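Local coordinates for hypothetical protein TTHA0179 (Thermus thermophilus, PDB 2DPW) that is of unknown function but probably acts as a nucleotidyltransferase of the MobA-like kind, at residues K108-A113 against E209-V214; I6-G11 against E74-A79. All blocks are in the same frame, centred on the assembly; numbering follows the deposited sequence.

Contact 1 (K108-A113 against E209-V214); sequences KAPEAA and EARALV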
loop_
_atom_site.group_PDB
_atom_site.type_symbol
_atom_site.label_atom_id
_atom_site.label_comp_id
_atom_site.label_asym_id
_atom_site.label_seq_id
_atom_site.Cartn_x
_atom_site.Cartn_y
_atom_site.Cartn_z
ATOM N N LYS A 108 -11.970 9.271 5.900
ATOM C CA LYS A 108 -11.457 10.555 5.454
ATOM C C LYS A 108 -11.025 10.595 3.998
ATOM O O LYS A 108 -10.693 11.655 3.467
ATOM C CB LYS A 108 -10.315 10.969 6.362
ATOM C CG LYS A 108 -10.737 10.968 7.805
ATOM C CD LYS A 108 -11.906 11.909 8.024
ATOM C CE LYS A 108 -12.360 11.926 9.481
ATOM N NZ LYS A 108 -13.291 13.073 9.723
ATOM N N ALA A 109 -11.039 9.444 3.346
ATOM C CA ALA A 109 -10.648 9.377 1.950
ATOM C C ALA A 109 -11.603 10.200 1.118
ATOM O O ALA A 109 -12.811 10.094 1.271
ATOM C CB ALA A 109 -10.661 7.938 1.473
ATOM N N PRO A 110 -11.072 11.046 0.233
ATOM C CA PRO A 110 -11.940 11.864 -0.610
ATOM C C PRO A 110 -12.564 10.996 -1.686
ATOM O O PRO A 110 -12.100 9.885 -1.931
ATOM C CB PRO A 110 -11.003 12.902 -1.219
ATOM C CG PRO A 110 -9.648 12.618 -0.753
ATOM C CD PRO A 110 -9.649 11.402 0.107
ATOM N N GLU A 111 -13.595 11.509 -2.344
ATOM C CA GLU A 111 -14.245 10.768 -3.415
ATOM C C GLU A 111 -13.382 10.780 -4.675
ATOM O O GLU A 111 -13.433 11.733 -5.453
ATOM C CB GLU A 111 -15.618 11.374 -3.725
ATOM C CG GLU A 111 -16.710 10.983 -2.743
ATOM C CD GLU A 111 -16.830 9.475 -2.584
ATOM O OE1 GLU A 111 -16.720 8.762 -3.605
ATOM O OE2 GLU A 111 -17.039 9.003 -1.443
ATOM N N ALA A 112 -12.592 9.721 -4.864
ATOM C CA ALA A 112 -11.703 9.591 -6.027
ATOM C C ALA A 112 -11.419 8.129 -6.380
ATOM O O ALA A 112 -11.322 7.271 -5.498
ATOM C CB ALA A 112 -10.383 10.330 -5.776
ATOM N N ALA A 113 -11.288 7.865 -7.678
ATOM C CA ALA A 113 -11.015 6.528 -8.196
ATOM C C ALA A 113 -9.859 5.892 -7.451
ATOM O O ALA A 113 -9.838 4.685 -7.193
ATOM C CB ALA A 113 -10.667 6.614 -9.666
ATOM N N GLU A 209 -9.168 10.255 -11.394
ATOM C CA GLU A 209 -8.879 11.155 -10.280
ATOM C C GLU A 209 -8.023 10.411 -9.265
ATOM O O GLU A 209 -8.357 9.301 -8.841
ATOM C CB GLU A 209 -10.157 11.655 -9.601
ATOM C CG GLU A 209 -9.867 12.787 -8.627
ATOM C CD GLU A 209 -11.114 13.450 -8.096
ATOM O OE1 GLU A 209 -12.185 13.251 -8.708
ATOM O OE2 GLU A 209 -11.013 14.178 -7.077
ATOM N N ALA A 210 -6.911 11.022 -8.884
ATOM C CA ALA A 210 -5.997 10.394 -7.941
ATOM C C ALA A 210 -5.658 11.386 -6.861
ATOM O O ALA A 210 -5.202 12.490 -7.154
ATOM C CB ALA A 210 -4.729 9.963 -8.656
ATOM N N ARG A 211 -5.877 10.993 -5.612
ATOM C CA ARG A 211 -5.577 11.877 -4.509
ATOM C C ARG A 211 -4.855 11.185 -3.379
ATOM O O ARG A 211 -4.925 9.970 -3.248
ATOM C CB ARG A 211 -6.868 12.527 -4.007
ATOM C CG ARG A 211 -7.418 13.531 -4.995
ATOM C CD ARG A 211 -8.552 14.331 -4.425
ATOM N NE ARG A 211 -8.127 15.231 -3.359
ATOM C CZ ARG A 211 -8.963 16.026 -2.696
ATOM N NH1 ARG A 211 -10.262 16.018 -3.003
ATOM N NH2 ARG A 211 -8.510 16.823 -1.728
ATOM N N ALA A 212 -4.136 11.968 -2.577
ATOM C CA ALA A 212 -3.410 11.434 -1.425
ATOM C C ALA A 212 -4.197 11.761 -0.173
ATOM O O ALA A 212 -4.964 12.721 -0.147
ATOM C CB ALA A 212 -2.035 12.054 -1.328
ATOM N N LEU A 213 -4.023 10.953 0.861
ATOM C CA LEU A 213 -4.708 11.190 2.122
ATOM C C LEU A 213 -3.656 11.277 3.211
ATOM O O LEU A 213 -2.993 10.281 3.524
ATOM C CB LEU A 213 -5.674 10.047 2.458
ATOM C CG LEU A 213 -6.440 10.188 3.786
ATOM C CD1 LEU A 213 -7.516 11.220 3.617
ATOM C CD2 LEU A 213 -7.076 8.863 4.213
ATOM N N VAL A 214 -3.474 12.468 3.769
ATOM C CA VAL A 214 -2.520 12.612 4.853
ATOM C C VAL A 214 -3.112 11.763 5.972
ATOM O O VAL A 214 -4.178 12.082 6.498
ATOM C CB VAL A 214 -2.422 14.056 5.334
ATOM C CG1 VAL A 214 -1.375 14.146 6.428
ATOM C CG2 VAL A 214 -2.076 14.964 4.168
#

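Contact 2 (I6-G11 against E74-A79); sequences IVLAGG and ENLEQA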
loop_
_atom_site.group_PDB
_atom_site.type_symbol
_atom_site.label_atom_id
_atom_site.label_comp_id
_atom_site.label_asym_id
_atom_site.label_seq_id
_atom_site.Cartn_x
_atom_site.Cartn_y
_atom_site.Cartn_z
ATOM N N ILE A 6 -8.084 -6.113 -0.050
ATOM C CA ILE A 6 -7.221 -7.084 -0.705
ATOM C C ILE A 6 -5.846 -7.016 -0.096
ATOM O O ILE A 6 -5.281 -5.944 0.092
ATOM C CB ILE A 6 -7.092 -6.848 -2.223
ATOM C CG1 ILE A 6 -8.477 -6.920 -2.880
ATOM C CG2 ILE A 6 -6.125 -7.876 -2.815
ATOM C CD1 ILE A 6 -8.481 -6.721 -4.376
ATOM N N VAL A 7 -5.309 -8.177 0.217
ATOM C CA VAL A 7 -3.997 -8.238 0.804
ATOM C C VAL A 7 -3.039 -8.941 -0.127
ATOM O O VAL A 7 -3.172 -10.140 -0.410
ATOM C CB VAL A 7 -4.039 -8.961 2.127
ATOM C CG1 VAL A 7 -2.671 -9.022 2.717
ATOM C CG2 VAL A 7 -4.991 -8.239 3.050
ATOM N N LEU A 8 -2.081 -8.162 -0.615
ATOM C CA LEU A 8 -1.063 -8.656 -1.519
ATOM C C LEU A 8 0.117 -9.053 -0.665
ATOM O O LEU A 8 1.093 -8.320 -0.547
ATOM C CB LEU A 8 -0.675 -7.555 -2.499
ATOM C CG LEU A 8 -1.848 -7.048 -3.340
ATOM C CD1 LEU A 8 -1.362 -5.962 -4.271
ATOM C CD2 LEU A 8 -2.464 -8.208 -4.131
ATOM N N ALA A 9 -0.007 -10.215 -0.045
ATOM C CA ALA A 9 1.033 -10.747 0.812
ATOM C C ALA A 9 1.933 -11.590 -0.056
ATOM O O ALA A 9 2.885 -12.206 0.422
ATOM C CB ALA A 9 0.428 -11.594 1.907
ATOM N N GLY A 10 1.619 -11.620 -1.342
ATOM C CA GLY A 10 2.421 -12.394 -2.260
ATOM C C GLY A 10 3.841 -11.872 -2.266
ATOM O O GLY A 10 4.112 -10.753 -1.821
ATOM N N GLY A 11 4.756 -12.687 -2.768
ATOM C CA GLY A 11 6.133 -12.264 -2.824
ATOM C C GLY A 11 7.094 -13.190 -2.119
ATOM O O GLY A 11 7.012 -13.400 -0.912
ATOM N N GLU A 74 -0.103 -7.780 -10.753
ATOM C CA GLU A 74 -0.639 -8.941 -11.423
ATOM C C GLU A 74 -1.591 -9.572 -10.418
ATOM O O GLU A 74 -2.706 -9.973 -10.753
ATOM C CB GLU A 74 0.521 -9.873 -11.803
ATOM C CG GLU A 74 1.603 -9.193 -12.686
ATOM C CD GLU A 74 2.576 -8.271 -11.920
ATOM O OE1 GLU A 74 2.165 -7.219 -11.384
ATOM O OE2 GLU A 74 3.777 -8.606 -11.862
ATOM N N ASN A 75 -1.137 -9.621 -9.169
ATOM C CA ASN A 75 -1.926 -10.163 -8.076
ATOM C C ASN A 75 -3.100 -9.237 -7.822
ATOM O O ASN A 75 -4.189 -9.682 -7.488
ATOM C CB ASN A 75 -1.080 -10.285 -6.808
ATOM C CG ASN A 75 -0.070 -11.421 -6.892
ATOM O OD1 ASN A 75 -0.262 -12.378 -7.643
ATOM N ND2 ASN A 75 0.995 -11.335 -6.102
ATOM N N LEU A 76 -2.879 -7.940 -7.983
ATOM C CA LEU A 76 -3.951 -6.987 -7.771
ATOM C C LEU A 76 -5.072 -7.181 -8.788
ATOM O O LEU A 76 -6.243 -7.080 -8.449
ATOM C CB LEU A 76 -3.427 -5.552 -7.861
ATOM C CG LEU A 76 -4.527 -4.497 -7.691
ATOM C CD1 LEU A 76 -5.051 -4.531 -6.255
ATOM C CD2 LEU A 76 -3.986 -3.131 -8.038
ATOM N N GLU A 77 -4.721 -7.452 -10.038
ATOM C CA GLU A 77 -5.746 -7.642 -11.053
ATOM C C GLU A 77 -6.536 -8.905 -10.741
ATOM O O GLU A 77 -7.765 -8.912 -10.824
ATOM C CB GLU A 77 -5.118 -7.726 -12.446
ATOM C CG GLU A 77 -4.336 -6.471 -12.847
ATOM C CD GLU A 77 -3.879 -6.476 -14.309
ATOM O OE1 GLU A 77 -3.473 -7.548 -14.819
ATOM O OE2 GLU A 77 -3.910 -5.397 -14.942
ATOM N N GLN A 78 -5.825 -9.965 -10.361
ATOM C CA GLN A 78 -6.451 -11.247 -10.017
ATOM C C GLN A 78 -7.526 -11.030 -8.942
ATOM O O GLN A 78 -8.699 -11.353 -9.138
ATOM C CB GLN A 78 -5.372 -12.221 -9.516
ATOM C CG GLN A 78 -5.849 -13.621 -9.140
ATOM C CD GLN A 78 -4.714 -14.511 -8.614
ATOM O OE1 GLN A 78 -4.930 -15.668 -8.269
ATOM N NE2 GLN A 78 -3.504 -13.965 -8.553
ATOM N N ALA A 79 -7.111 -10.457 -7.818
ATOM C CA ALA A 79 -8.001 -10.175 -6.698
ATOM C C ALA A 79 -9.171 -9.256 -7.074
ATOM O O ALA A 79 -10.282 -9.417 -6.579
ATOM C CB ALA A 79 -7.193 -9.565 -5.560
#

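Contact 1 (K108-A113 against E209-V214)
The guanidinium of Arg211 and the ring of Pro110 meet obliquely, with Pro110 CG 3.9 Å above the guanidinium plane and over its centre. Pro110 CB leans toward one end of the group, 3.7 Å from Arg211 NH1. Arg211 NE, meanwhile, forms a salt bridge with Glu199. A bend in the arginine chain at chi3 (68°), after a straight chi2, turns the flat group against the proline. The second flat group is the carboxylate of Glu209, beside the backbone of Glu111; its OE1 lies 3.8 Å from Glu111 O, a mere proximity of two acceptors. What Glu209 mainly offers is its aliphatic stem, with CG 3.8 Å from Ala112 CB. At the other end of the contact Leu213 extends from the strand toward the loop. Its CG stands anti to the backbone N (chi1 179°), which brings CD1 to the C-terminal end of helix 99-108, 3.9 Å from Lys108 CB, and 4.1 Å from Pro110 CD. The lysine's own amine leads off elsewhere.

Between these points the 108-113 loop runs roughly antiparallel to strand 210-214, their end-to-end directions 154° apart. The chain then reverses into strand 114-120, which pairs in parallel with 210-214: Glu209 and Arg211 both bond through their backbones to Leu114. Ala113 N and Glu209 O come within 3.5 Å, but the angle is too poor for a bond. Val115 touches both Pro110 and Leu213. The arrangement exemplifies a connection packed on one face of the strand beside the one it is about to become. Its chemistry is that of carbon against carbon and carbon against a charged plane: Arg211 packs on proline while NE keeps an ionic partner, so the arginine probably serves as a carbon-packing plate and an ion-pair partner at once.

Contact 2 (I6-G11 against E74-A79)
Ile6 sets two of its carbons against the methyl of Ala79: CG2 is 3.4 Å from Ala79 CB, and CD1 also touches that methyl. With CG1 anti to the carbonyl carbon (chi1 -59°) and CD1 carried straight on (chi2 -179°), the long branch projects toward the helix, its CD1 4.5 Å from Leu76 CD1. Cutting Ile6 back to an alanine takes away both branches and would probably leave the Ala79 methyl facing a gap between strand and helix. Two residues on, Leu8 spreads its methyls over the preceding turn, CD2 lying 3.7 Å from Asn75 CB and CD1 4.2 Å from Leu76 CB.

Around this apolar shell, Val52 backs Leu8, Asn75 and Ala79, and Val89 backs Leu8 and Leu76. Strand 6-8 and helix 74-79 run nearly antiparallel, their axes 9.0 Å apart at an angle of 154°, as expected where a beta-alpha-beta crossover lays its helix across the parallel strands of a Rossmann-like sheet. Val7 turns to the other face, onto helix 35-44.

Beyond Leu8, the centre of an inverse gamma turn, the chain enters Gly10 and Gly11. A side chain at Gly10 would point at the Asn75 amide, whose ND2 is 4.2 Å from Gly10 CA. That amide is gripped at both ends, OD1 by the backbone N of Arg69 and ND2 by OD1 of Asp68, which should fix its rotation. The other oxygen of Asp68 accepts the backbone N-H of Gly11, so one carboxylate ties the Asn75 side chain to the backbone of Gly11. The LAGG sequence resembles the nucleotide-binding loop of MobA-like relatives. The chemistry thus pairs an apolar strand-helix interface with a set of polar bonds at the end of the strand, consistent with a loop held in shape for a nucleotide.

How the contacts relate
From the N terminus, strand 4-8 comes first, and contact 2 closes when helix 72-81 returns across it, enclosing helix 35-44 and strands 48-52 and 64-66. The chain then passes through strand 86-91 and helix 99-108 before contact 1 opens. That contact closes much later, when strand 210-214 arrives after a long excursion, about half of it helical. The two loops stand in series; neither nests in the other nor crosses it. The centres of contact 1 and contact 2 are about 21 Å apart, and the nearest atoms of contact 1 and contact 2 about 10 Å apart. Yet one sheet carries both, through strands 4-8, 86-91, 148-152, 114-120 and 210-214 in turn: contact 2 fastens a covering helix, contact 1 a connecting loop to a late strand.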